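Local coordinates for 190aa long hypothetical protein (Pyrococcus horikoshii, PDB 2DDZ) that is of unknown function but assembles as a hexamer and belongs to the DUF366 family, in a clan with class II aminoacyl-tRNA synthetases, at residues V96-N101 / M165-K170. Sequence-based numbering, arbitrary orientation.
With GAI (guanidine), chain S.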
ATOM      1  N   VAL E  96      16.834 -10.445  23.946  1.00 47.77           N
ATOM      2  CA  VAL E  96      17.421 -11.717  24.334  1.00 44.62           C
ATOM      3  C   VAL E  96      18.943 -11.602  24.303  1.00 50.43           C
ATOM      4  O   VAL E  96      19.621 -11.998  25.248  1.00 51.25           O
ATOM      5  CB  VAL E  96      16.925 -12.857  23.402  1.00 52.59           C
ATOM      6  CG1 VAL E  96      17.743 -14.123  23.613  1.00 46.93           C
ATOM      7  CG2 VAL E  96      15.445 -13.141  23.692  1.00 47.06           C
ATOM      8  N   GLU E  97      19.470 -11.046  23.216  1.00 49.39           N
ATOM      9  CA  GLU E  97      20.910 -10.839  23.068  1.00 50.05           C
ATOM     10  C   GLU E  97      21.424  -9.999  24.242  1.00 47.64           C
ATOM     11  O   GLU E  97      22.495 -10.251  24.784  1.00 53.99           O
ATOM     12  CB  GLU E  97      21.194 -10.087  21.768  1.00 45.37           C
ATOM     13  CG  GLU E  97      21.109 -10.917  20.502  1.00 63.22           C
ATOM     14  CD  GLU E  97      20.918 -10.055  19.257  1.00 72.82           C
ATOM     15  OE1 GLU E  97      21.355  -8.882  19.271  1.00 73.80           O
ATOM     16  OE2 GLU E  97      20.341 -10.551  18.263  1.00 60.58           O
ATOM     17  N   LEU E  98      20.639  -8.997  24.619  1.00 42.06           N
ATOM     18  CA  LEU E  98      20.997  -8.101  25.704  1.00 44.39           C
ATOM     19  C   LEU E  98      21.093  -8.783  27.071  1.00 45.95           C
ATOM     20  O   LEU E  98      21.916  -8.405  27.902  1.00 48.49           O
ATOM     21  CB  LEU E  98      19.984  -6.955  25.775  1.00 37.66           C
ATOM     22  CG  LEU E  98      20.236  -5.946  26.898  1.00 48.77           C
ATOM     23  CD1 LEU E  98      21.623  -5.335  26.716  1.00 47.67           C
ATOM     24  CD2 LEU E  98      19.162  -4.862  26.891  1.00 45.23           C
ATOM     25  N   LEU E  99      20.246  -9.774  27.313  1.00 43.76           N
ATOM     26  CA  LEU E  99      20.268 -10.473  28.591  1.00 48.45           C
ATOM     27  C   LEU E  99      21.552 -11.276  28.715  1.00 47.37           C
ATOM     28  O   LEU E  99      22.017 -11.549  29.815  1.00 42.45           O
ATOM     29  CB  LEU E  99      19.038 -11.374  28.728  1.00 47.80           C
ATOM     30  CG  LEU E  99      17.717 -10.633  28.980  1.00 44.86           C
ATOM     31  CD1 LEU E  99      16.556 -11.595  28.903  1.00 50.72           C
ATOM     32  CD2 LEU E  99      17.763  -9.978  30.343  1.00 52.72           C
ATOM     33  N   TRP E 100      22.129 -11.641  27.576  1.00 50.17           N
ATOM     34  CA  TRP E 100      23.387 -12.377  27.574  1.00 51.98           C
ATOM     35  C   TRP E 100      24.526 -11.536  28.146  1.00 52.50           C
ATOM     36  O   TRP E 100      25.406 -12.067  28.815  1.00 59.02           O
ATOM     37  CB  TRP E 100      23.744 -12.827  26.158  1.00 53.89           C
ATOM     38  CG  TRP E 100      23.061 -14.088  25.771  1.00 69.60           C
ATOM     39  CD1 TRP E 100      21.890 -14.216  25.081  1.00 71.83           C
ATOM     40  CD2 TRP E 100      23.483 -15.417  26.097  1.00 84.57           C
ATOM     41  NE1 TRP E 100      21.553 -15.545  24.954  1.00 72.73           N
ATOM     42  CE2 TRP E 100      22.515 -16.305  25.569  1.00 86.43           C
ATOM     43  CE3 TRP E 100      24.584 -15.946  26.785  1.00 80.02           C
ATOM     44  CZ2 TRP E 100      22.619 -17.698  25.711  1.00 81.17           C
ATOM     45  CZ3 TRP E 100      24.685 -17.328  26.926  1.00 76.96           C
ATOM     46  CH2 TRP E 100      23.706 -18.187  26.389  1.00 75.38           C
ATOM     47  N   ASN E 101      24.508 -10.229  27.883  1.00 52.05           N
ATOM     48  CA  ASN E 101      25.550  -9.339  28.391  1.00 57.69           C
ATOM     49  C   ASN E 101      25.349  -9.111  29.886  1.00 59.43           C
ATOM     50  O   ASN E 101      26.091  -8.372  30.536  1.00 59.80           O
ATOM     51  CB  ASN E 101      25.544  -8.010  27.618  1.00 61.19           C
ATOM     52  CG  ASN E 101      25.870  -8.193  26.138  1.00 68.75           C
ATOM     53  OD1 ASN E 101      26.400  -9.228  25.728  1.00 74.51           O
ATOM     54  ND2 ASN E 101      25.558  -7.181  25.332  1.00 71.77           N
ATOM     55  N   MET E 165      15.932  -0.951  32.164  1.00 38.53           N
ATOM     56  CA  MET E 165      15.029  -0.074  31.423  1.00 44.09           C
ATOM     57  C   MET E 165      15.841   0.901  30.550  1.00 50.52           C
ATOM     58  O   MET E 165      15.569   1.077  29.360  1.00 51.73           O
ATOM     59  CB  MET E 165      14.136   0.726  32.396  1.00 31.87           C
ATOM     60  CG  MET E 165      13.069  -0.102  33.145  1.00 27.00           C
ATOM     61  SD  MET E 165      12.101   0.728  34.376  1.00 27.08           S
ATOM     62  CE  MET E 165      11.294   1.753  33.424  1.00 24.00           C
ATOM     63  N   GLU E 166      16.850   1.519  31.154  1.00 53.80           N
ATOM     64  CA  GLU E 166      17.714   2.472  30.466  1.00 52.40           C
ATOM     65  C   GLU E 166      18.525   1.844  29.323  1.00 44.58           C
ATOM     66  O   GLU E 166      18.545   2.363  28.203  1.00 38.00           O
ATOM     67  CB  GLU E 166      18.688   3.107  31.471  1.00 49.90           C
ATOM     68  CG  GLU E 166      19.451   4.328  30.978  1.00 66.00           C
ATOM     69  CD  GLU E 166      18.575   5.562  30.906  1.00 75.71           C
ATOM     70  OE1 GLU E 166      17.610   5.640  31.698  1.00 76.81           O
ATOM     71  OE2 GLU E 166      18.854   6.456  30.074  1.00 83.26           O
ATOM     72  N   ARG E 167      19.201   0.731  29.606  1.00 38.56           N
ATOM     73  CA  ARG E 167      20.043   0.099  28.593  1.00 44.69           C
ATOM     74  C   ARG E 167      19.287  -0.587  27.469  1.00 46.20           C
ATOM     75  O   ARG E 167      19.707  -0.535  26.309  1.00 40.74           O
ATOM     76  CB  ARG E 167      21.003  -0.911  29.233  1.00 42.39           C
ATOM     77  CG  ARG E 167      22.159  -1.271  28.295  1.00 59.35           C
ATOM     78  CD  ARG E 167      23.071  -2.337  28.869  1.00 62.75           C
ATOM     79  NE  ARG E 167      23.204  -2.186  30.307  1.00 80.57           N
ATOM     80  CZ  ARG E 167      24.011  -2.916  31.072  1.00 93.36           C
ATOM     81  NH1 ARG E 167      24.049  -2.699  32.385  1.00 91.69           N
ATOM     82  NH2 ARG E 167      24.782  -3.853  30.538  1.00 93.87           N
ATOM     83  N   SER E 168      18.182  -1.240  27.818  1.00 42.37           N
ATOM     84  CA  SER E 168      17.377  -1.938  26.823  1.00 43.45           C
ATOM     85  C   SER E 168      16.633  -0.937  25.938  1.00 45.92           C
ATOM     86  O   SER E 168      16.473  -1.177  24.742  1.00 43.88           O
ATOM     87  CB  SER E 168      16.398  -2.906  27.511  1.00 25.38           C
ATOM     88  OG  SER E 168      15.494  -2.212  28.351  1.00 43.47           O
ATOM     89  N   ALA E 169      16.205   0.189  26.508  1.00 34.31           N
ATOM     90  CA  ALA E 169      15.505   1.200  25.714  1.00 35.44           C
ATOM     91  C   ALA E 169      16.413   1.712  24.598  1.00 46.12           C
ATOM     92  O   ALA E 169      15.992   1.858  23.445  1.00 46.39           O
ATOM     93  CB  ALA E 169      15.069   2.356  26.600  1.00 43.12           C
ATOM     94  N   LYS E 170      17.667   1.976  24.949  1.00 46.19           N
ATOM     95  CA  LYS E 170      18.657   2.463  23.993  1.00 46.66           C
ATOM     96  C   LYS E 170      18.934   1.390  22.934  1.00 42.09           C
ATOM     97  O   LYS E 170      19.132   1.699  21.759  1.00 48.61           O
ATOM     98  CB  LYS E 170      19.950   2.822  24.741  1.00 57.87           C
ATOM     99  CG  LYS E 170      21.020   3.542  23.920  1.00 70.96           C
ATOM    100  CD  LYS E 170      22.275   3.767  24.767  1.00 80.81           C
ATOM    101  CE  LYS E 170      23.371   4.536  24.028  1.00 82.80           C
ATOM    102  NZ  LYS E 170      23.034   5.976  23.832  1.00 82.82           N
TER
HETATM  103  C   GAI S 509      26.471 -17.288  23.945  1.00 82.62           C
HETATM  104  N1  GAI S 509      25.718 -16.274  23.644  1.00 72.10           N
HETATM  105  N2  GAI S 509      27.738 -17.111  24.344  1.00 86.91           N
HETATM  106  N3  GAI S 509      25.965 -18.543  23.855  1.00 84.00           N
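Leu-98 reaches from the C-terminal end of helix 81-100 to helix 161-184, and its two methyls pack with unequal tightness. CD2 presses on Ser-168, lying 3.4 Å from both its CA and its CB, closer than usual for carbon pairs; the CA atoms of the two residues are 7.2 Å apart. With CG anti to the backbone N (chi1 179°), the fork can set CD2 against Ser-168 and CD1 beside Arg-167. The Ser-168 hydroxyl takes no part: it hydrogen-bonds to Phe-164 O and Tyr-71 OH, so the serine offers Leu-98 a carbon surface.

The other branch is looser. CD1 of Leu-98 stands 4.0 Å from CD of Arg-167, on the exposed side, and the two side chains run obliquely to each other. The arginine chain bends about its CG-CD bond (chi3 -36°), and its NH1 forms a salt bridge with Glu-163.

Trp-100 serves a separate surface, where guanidine lies over one ring face with N1 3.3 Å above the plane, displaced from the centre of the ring system toward its edge. The ring also meets Trp-100 of a second subunit, its plane inclined by about 45°. A serine here would probably leave the guanidine without its aromatic platform and that neighbouring tryptophan without its ring partner. Between the helices, then, the chemistry is aliphatic, implying cohesion by van der Waals contact, tight at Ser-168 and loose at Arg-167, with the Ser-168 hydroxyl and the Arg-167 guanidinium bonded to other residues.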